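Local coordinates for secreted in xylem 3 (Fusarium oxysporum, PDB 5OD4), which is a fungal effector, also known as Avr2, that probably suppresses plant immunity during infection and can itself be recognised by the host, at residues T12-L26 and W113-S126. Sequence-based numbering, arbitrary orientation.
Sequences TSSTSFTTSFSTEPL and WDADASYTYYLTIS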
loop_
_atom_site.group_PDB
_atom_site.type_symbol
_atom_site.label_atom_id
_atom_site.label_comp_id
_atom_site.label_asym_id
_atom_site.label_seq_id
_atom_site.Cartn_x
_atom_site.Cartn_y
_atom_site.Cartn_z
ATOM N N THR A 12 4.178 0.145 15.058
ATOM C CA THR A 12 3.758 1.371 14.436
ATOM C C THR A 12 3.413 2.473 15.428
ATOM O O THR A 12 3.058 2.217 16.585
ATOM C CB THR A 12 2.599 1.105 13.475
ATOM O OG1 THR A 12 1.581 0.479 14.211
ATOM C CG2 THR A 12 3.006 0.215 12.288
ATOM N N SER A 13 3.489 3.699 14.977
ATOM C CA SER A 13 3.204 4.883 15.772
ATOM C C SER A 13 1.794 5.393 15.571
ATOM O O SER A 13 1.039 4.907 14.719
ATOM C CB SER A 13 4.147 5.988 15.354
ATOM O OG SER A 13 3.706 6.556 14.144
ATOM N N SER A 14 1.455 6.443 16.306
ATOM C CA SER A 14 0.132 7.035 16.245
ATOM C C SER A 14 -0.183 7.676 14.909
ATOM O O SER A 14 -1.346 7.902 14.618
ATOM C CB SER A 14 -0.031 8.095 17.331
ATOM O OG SER A 14 0.904 9.165 17.128
ATOM N N THR A 15 0.829 8.039 14.119
ATOM C CA THR A 15 0.565 8.636 12.814
ATOM C C THR A 15 0.779 7.641 11.672
ATOM O O THR A 15 0.768 8.025 10.496
ATOM C CB THR A 15 1.403 9.873 12.601
ATOM O OG1 THR A 15 2.765 9.476 12.681
ATOM C CG2 THR A 15 1.078 10.988 13.570
ATOM N N SER A 16 1.042 6.393 11.985
ATOM C CA SER A 16 1.091 5.373 10.951
ATOM C C SER A 16 -0.311 5.018 10.486
ATOM O O SER A 16 -1.281 5.162 11.231
ATOM C CB SER A 16 1.773 4.130 11.486
ATOM O OG SER A 16 3.089 4.391 11.990
ATOM N N PHE A 17 -0.381 4.485 9.278
ATOM C CA PHE A 17 -1.637 3.963 8.746
ATOM C C PHE A 17 -1.426 2.517 8.356
ATOM O O PHE A 17 -0.465 2.194 7.669
ATOM C CB PHE A 17 -2.050 4.747 7.513
ATOM C CG PHE A 17 -3.283 4.224 6.822
ATOM C CD1 PHE A 17 -4.528 4.356 7.392
ATOM C CD2 PHE A 17 -3.194 3.626 5.588
ATOM C CE1 PHE A 17 -5.661 3.864 6.754
ATOM C CE2 PHE A 17 -4.311 3.163 4.925
ATOM C CZ PHE A 17 -5.548 3.288 5.503
ATOM N N THR A 18 -2.351 1.649 8.766
ATOM C CA THR A 18 -2.350 0.259 8.351
ATOM C C THR A 18 -3.717 -0.113 7.847
ATOM O O THR A 18 -4.743 0.315 8.382
ATOM C CB THR A 18 -1.960 -0.645 9.507
ATOM O OG1 THR A 18 -2.859 -0.451 10.609
ATOM C CG2 THR A 18 -0.551 -0.384 9.960
ATOM N N THR A 19 -3.733 -0.953 6.824
ATOM C CA THR A 19 -4.974 -1.539 6.341
ATOM C C THR A 19 -4.661 -2.873 5.677
ATOM O O THR A 19 -3.542 -3.134 5.318
ATOM C CB THR A 19 -5.725 -0.576 5.399
ATOM O OG1 THR A 19 -7.048 -1.070 5.208
ATOM C CG2 THR A 19 -5.033 -0.358 4.061
ATOM N N SER A 20 -5.678 -3.694 5.536
ATOM C CA SER A 20 -5.540 -4.915 4.772
ATOM C C SER A 20 -6.647 -5.011 3.762
ATOM O O SER A 20 -7.707 -4.431 3.933
ATOM C CB SER A 20 -5.538 -6.116 5.661
ATOM O OG SER A 20 -6.754 -6.223 6.351
ATOM N N PHE A 21 -6.402 -5.778 2.711
ATOM C CA PHE A 21 -7.411 -5.960 1.679
ATOM C C PHE A 21 -7.214 -7.272 0.972
ATOM O O PHE A 21 -6.131 -7.836 0.942
ATOM C CB PHE A 21 -7.452 -4.803 0.680
ATOM C CG PHE A 21 -6.189 -4.632 -0.137
ATOM C CD1 PHE A 21 -5.128 -3.893 0.352
ATOM C CD2 PHE A 21 -6.043 -5.240 -1.381
ATOM C CE1 PHE A 21 -3.982 -3.712 -0.416
ATOM C CE2 PHE A 21 -4.914 -5.056 -2.130
ATOM C CZ PHE A 21 -3.882 -4.306 -1.645
ATOM N N SER A 22 -8.315 -7.724 0.382
ATOM C CA SER A 22 -8.367 -8.886 -0.488
ATOM C C SER A 22 -8.467 -8.425 -1.963
ATOM O O SER A 22 -8.847 -7.312 -2.273
ATOM C CB SER A 22 -9.582 -9.773 -0.114
ATOM O OG SER A 22 -9.528 -10.259 1.207
ATOM N N THR A 23 -8.111 -9.332 -2.838
ATOM C CA THR A 23 -8.335 -9.162 -4.283
ATOM C C THR A 23 -9.395 -10.192 -4.693
ATOM O O THR A 23 -9.264 -11.394 -4.414
ATOM C CB THR A 23 -7.027 -9.377 -5.061
ATOM O OG1 THR A 23 -6.092 -8.349 -4.672
ATOM C CG2 THR A 23 -7.220 -9.433 -6.534
ATOM N N GLU A 24 -10.388 -9.716 -5.417
ATOM C CA GLU A 24 -11.432 -10.595 -5.870
ATOM C C GLU A 24 -10.945 -11.544 -6.935
ATOM O O GLU A 24 -10.074 -11.158 -7.748
ATOM C CB GLU A 24 -12.632 -9.821 -6.426
ATOM C CG GLU A 24 -13.521 -9.186 -5.360
ATOM C CD GLU A 24 -12.887 -8.417 -4.229
ATOM O OE1 GLU A 24 -13.108 -8.849 -3.070
ATOM O OE2 GLU A 24 -12.271 -7.368 -4.487
ATOM N N PRO A 25 -11.514 -12.740 -7.024
ATOM C CA PRO A 25 -11.302 -13.631 -8.108
ATOM C C PRO A 25 -11.393 -12.845 -9.425
ATOM O O PRO A 25 -12.240 -11.992 -9.621
ATOM C CB PRO A 25 -12.475 -14.640 -7.903
ATOM C CG PRO A 25 -12.652 -14.725 -6.453
ATOM C CD PRO A 25 -12.470 -13.328 -6.031
ATOM N N LEU A 26 -10.474 -13.121 -10.315
ATOM C CA LEU A 26 -10.321 -12.342 -11.540
ATOM C C LEU A 26 -11.495 -12.460 -12.557
ATOM O O LEU A 26 -11.690 -11.569 -13.410
ATOM C CB LEU A 26 -8.987 -12.645 -12.186
ATOM C CG LEU A 26 -7.754 -12.301 -11.322
ATOM C CD1 LEU A 26 -6.483 -12.715 -12.035
ATOM C CD2 LEU A 26 -7.693 -10.833 -10.922
ATOM N N TRP A 113 1.533 -4.704 -8.806
ATOM C CA TRP A 113 1.827 -6.134 -8.994
ATOM C C TRP A 113 0.721 -6.778 -9.799
ATOM O O TRP A 113 -0.372 -6.236 -9.931
ATOM C CB TRP A 113 2.047 -6.851 -7.667
ATOM C CG TRP A 113 0.880 -6.876 -6.731
ATOM C CD1 TRP A 113 -0.103 -7.812 -6.660
ATOM C CD2 TRP A 113 0.625 -5.961 -5.665
ATOM N NE1 TRP A 113 -0.949 -7.551 -5.611
ATOM C CE2 TRP A 113 -0.518 -6.415 -4.984
ATOM C CE3 TRP A 113 1.277 -4.805 -5.182
ATOM C CZ2 TRP A 113 -0.998 -5.773 -3.860
ATOM C CZ3 TRP A 113 0.759 -4.176 -4.085
ATOM C CH2 TRP A 113 -0.357 -4.649 -3.438
ATOM N N ASP A 114 0.987 -7.960 -10.342
ATOM C CA ASP A 114 -0.048 -8.715 -11.063
ATOM C C ASP A 114 -1.103 -9.166 -10.043
ATOM O O ASP A 114 -0.799 -9.826 -9.063
ATOM C CB ASP A 114 0.558 -9.927 -11.755
ATOM C CG ASP A 114 1.466 -9.576 -12.908
ATOM O OD1 ASP A 114 1.410 -8.478 -13.473
ATOM O OD2 ASP A 114 2.202 -10.493 -13.342
ATOM N N ALA A 115 -2.359 -8.852 -10.319
ATOM C CA ALA A 115 -3.414 -9.113 -9.350
ATOM C C ALA A 115 -3.525 -10.595 -9.062
ATOM O O ALA A 115 -3.477 -11.420 -9.987
ATOM C CB ALA A 115 -4.719 -8.562 -9.869
ATOM N N ASP A 116 -3.704 -10.939 -7.791
ATOM C CA ASP A 116 -3.721 -12.324 -7.344
ATOM C C ASP A 116 -4.623 -12.445 -6.128
ATOM O O ASP A 116 -4.363 -11.846 -5.079
ATOM C CB ASP A 116 -2.308 -12.824 -7.070
ATOM C CG ASP A 116 -2.232 -14.350 -6.785
ATOM O OD1 ASP A 116 -3.191 -14.946 -6.335
ATOM O OD2 ASP A 116 -1.151 -14.960 -7.028
ATOM N N ALA A 117 -5.680 -13.233 -6.279
ATOM C CA ALA A 117 -6.672 -13.425 -5.229
ATOM C C ALA A 117 -6.251 -14.379 -4.122
ATOM O O ALA A 117 -6.954 -14.514 -3.129
ATOM C CB ALA A 117 -7.975 -13.944 -5.836
ATOM N N SER A 118 -5.096 -15.018 -4.258
ATOM C CA SER A 118 -4.630 -16.072 -3.344
ATOM C C SER A 118 -3.841 -15.557 -2.151
ATOM O O SER A 118 -3.300 -16.377 -1.411
ATOM C CB SER A 118 -3.810 -17.133 -4.097
ATOM O OG SER A 118 -2.534 -16.690 -4.477
ATOM N N TYR A 119 -3.739 -14.240 -1.983
ATOM C CA TYR A 119 -3.105 -13.645 -0.821
ATOM C C TYR A 119 -4.001 -12.544 -0.277
ATOM O O TYR A 119 -4.746 -11.918 -1.025
ATOM C CB TYR A 119 -1.763 -12.992 -1.189
ATOM C CG TYR A 119 -0.740 -13.921 -1.703
ATOM C CD1 TYR A 119 -0.685 -14.242 -3.051
ATOM C CD2 TYR A 119 0.222 -14.458 -0.861
ATOM C CE1 TYR A 119 0.292 -15.091 -3.544
ATOM C CE2 TYR A 119 1.232 -15.293 -1.361
ATOM C CZ TYR A 119 1.251 -15.592 -2.703
ATOM O OH TYR A 119 2.234 -16.429 -3.177
ATOM N N THR A 120 -3.873 -12.287 1.014
ATOM C CA THR A 120 -4.363 -11.060 1.627
ATOM C C THR A 120 -3.180 -10.106 1.742
ATOM O O THR A 120 -2.061 -10.537 2.058
ATOM C CB THR A 120 -4.945 -11.337 3.044
ATOM O OG1 THR A 120 -5.940 -12.386 2.951
ATOM C CG2 THR A 120 -5.585 -10.115 3.663
ATOM N N TYR A 121 -3.426 -8.823 1.507
ATOM C CA TYR A 121 -2.377 -7.825 1.453
ATOM C C TYR A 121 -2.493 -6.870 2.626
ATOM O O TYR A 121 -3.594 -6.464 2.999
ATOM C CB TYR A 121 -2.468 -7.044 0.108
ATOM C CG TYR A 121 -2.359 -7.976 -1.053
ATOM C CD1 TYR A 121 -1.131 -8.445 -1.462
ATOM C CD2 TYR A 121 -3.472 -8.453 -1.703
ATOM C CE1 TYR A 121 -1.019 -9.352 -2.511
ATOM C CE2 TYR A 121 -3.392 -9.370 -2.741
ATOM C CZ TYR A 121 -2.160 -9.818 -3.127
ATOM O OH TYR A 121 -2.005 -10.746 -4.144
ATOM N N TYR A 122 -1.341 -6.503 3.188
ATOM C CA TYR A 122 -1.269 -5.652 4.386
ATOM C C TYR A 122 -0.388 -4.468 4.074
ATOM O O TYR A 122 0.815 -4.637 3.845
ATOM C CB TYR A 122 -0.707 -6.451 5.581
ATOM C CG TYR A 122 -1.611 -7.592 5.980
ATOM C CD1 TYR A 122 -1.627 -8.810 5.270
ATOM C CD2 TYR A 122 -2.476 -7.442 7.036
ATOM C CE1 TYR A 122 -2.463 -9.846 5.633
ATOM C CE2 TYR A 122 -3.365 -8.481 7.406
ATOM C CZ TYR A 122 -3.342 -9.653 6.675
ATOM O OH TYR A 122 -4.180 -10.691 7.029
ATOM N N LEU A 123 -0.971 -3.275 4.070
ATOM C CA LEU A 123 -0.278 -2.039 3.765
ATOM C C LEU A 123 0.022 -1.292 5.065
ATOM O O LEU A 123 -0.864 -1.125 5.905
ATOM C CB LEU A 123 -1.187 -1.158 2.892
ATOM C CG LEU A 123 -0.758 0.270 2.623
ATOM C CD1 LEU A 123 0.535 0.311 1.825
ATOM C CD2 LEU A 123 -1.867 1.036 1.916
ATOM N N THR A 124 1.254 -0.801 5.172
ATOM C CA THR A 124 1.645 0.097 6.276
ATOM C C THR A 124 2.300 1.313 5.666
ATOM O O THR A 124 3.170 1.189 4.795
ATOM C CB THR A 124 2.600 -0.580 7.250
ATOM O OG1 THR A 124 2.032 -1.778 7.770
ATOM C CG2 THR A 124 2.944 0.332 8.422
ATOM N N ILE A 125 1.913 2.488 6.149
ATOM C CA ILE A 125 2.535 3.783 5.788
ATOM C C ILE A 125 2.989 4.406 7.095
ATOM O O ILE A 125 2.177 4.562 8.030
ATOM C CB ILE A 125 1.534 4.713 5.098
ATOM C CG1 ILE A 125 0.957 4.072 3.816
ATOM C CG2 ILE A 125 2.171 6.045 4.774
ATOM C CD1 ILE A 125 -0.204 4.832 3.202
ATOM N N SER A 126 4.264 4.802 7.179
ATOM C CA SER A 126 4.775 5.414 8.421
ATOM C C SER A 126 5.858 6.412 8.125
ATOM O O SER A 126 6.722 6.161 7.319
ATOM C CB SER A 126 5.333 4.331 9.329
ATOM O OG SER A 126 5.701 4.876 10.567
HETATM O O HOH W 1 5.781 3.849 13.004
HETATM O O HOH W 2 -7.918 -12.424 1.085
HETATM O O HOH W 3 -3.660 -8.559 -6.014
HETATM O O HOH W 4 -7.384 -12.016 -1.622
#
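Phe21 lies across its antiparallel partner Tyr121. Its CG sits between the backbone N and the carbonyl carbon (chi1 64°), and this folds the ring back over the neighbouring strand. Tyr121 CB then rests over one ring face, 3.5 Å from Phe21 CZ, as a CH-pi contact. The two rings are slid apart, with planes at 30°, and barely overlap. Phe21 CZ also meets the indole edge of Trp113, 3.9 Å from Trp113 CZ2. That same CZ2 lies over a face of the Tyr121 ring. Tyr121 OH donates to Asp116 O at 2.8 Å, in the carbonyl plane and on a lone pair, which helps fix the ring. A water joins Thr23 OG1, Trp113 NE1 and Asp116 N, so the buried indole N-H is satisfied.

Six backbone hydrogen bonds pair Phe17, Thr19 and Phe21 with Ile125, Leu123 and Tyr121. On the face that carries Phe21 and Tyr121, Phe17 CD2 touches Ile125 CD1 at 4.0 Å. On the other face, Thr18 and Thr124 lie side by side, and Ser20 CB packs on Tyr122 CD2 at 3.6 Å.

Strand 17-21 is an outer strand of one sheet of the beta-sandwich. Strand 119-127 lies between it and strand 77-85. Thr19, Phe21 and Leu123 touch Ile50 of strand 47-53 in the other sheet, and Ile125 packs on Val65 of strand 60-66.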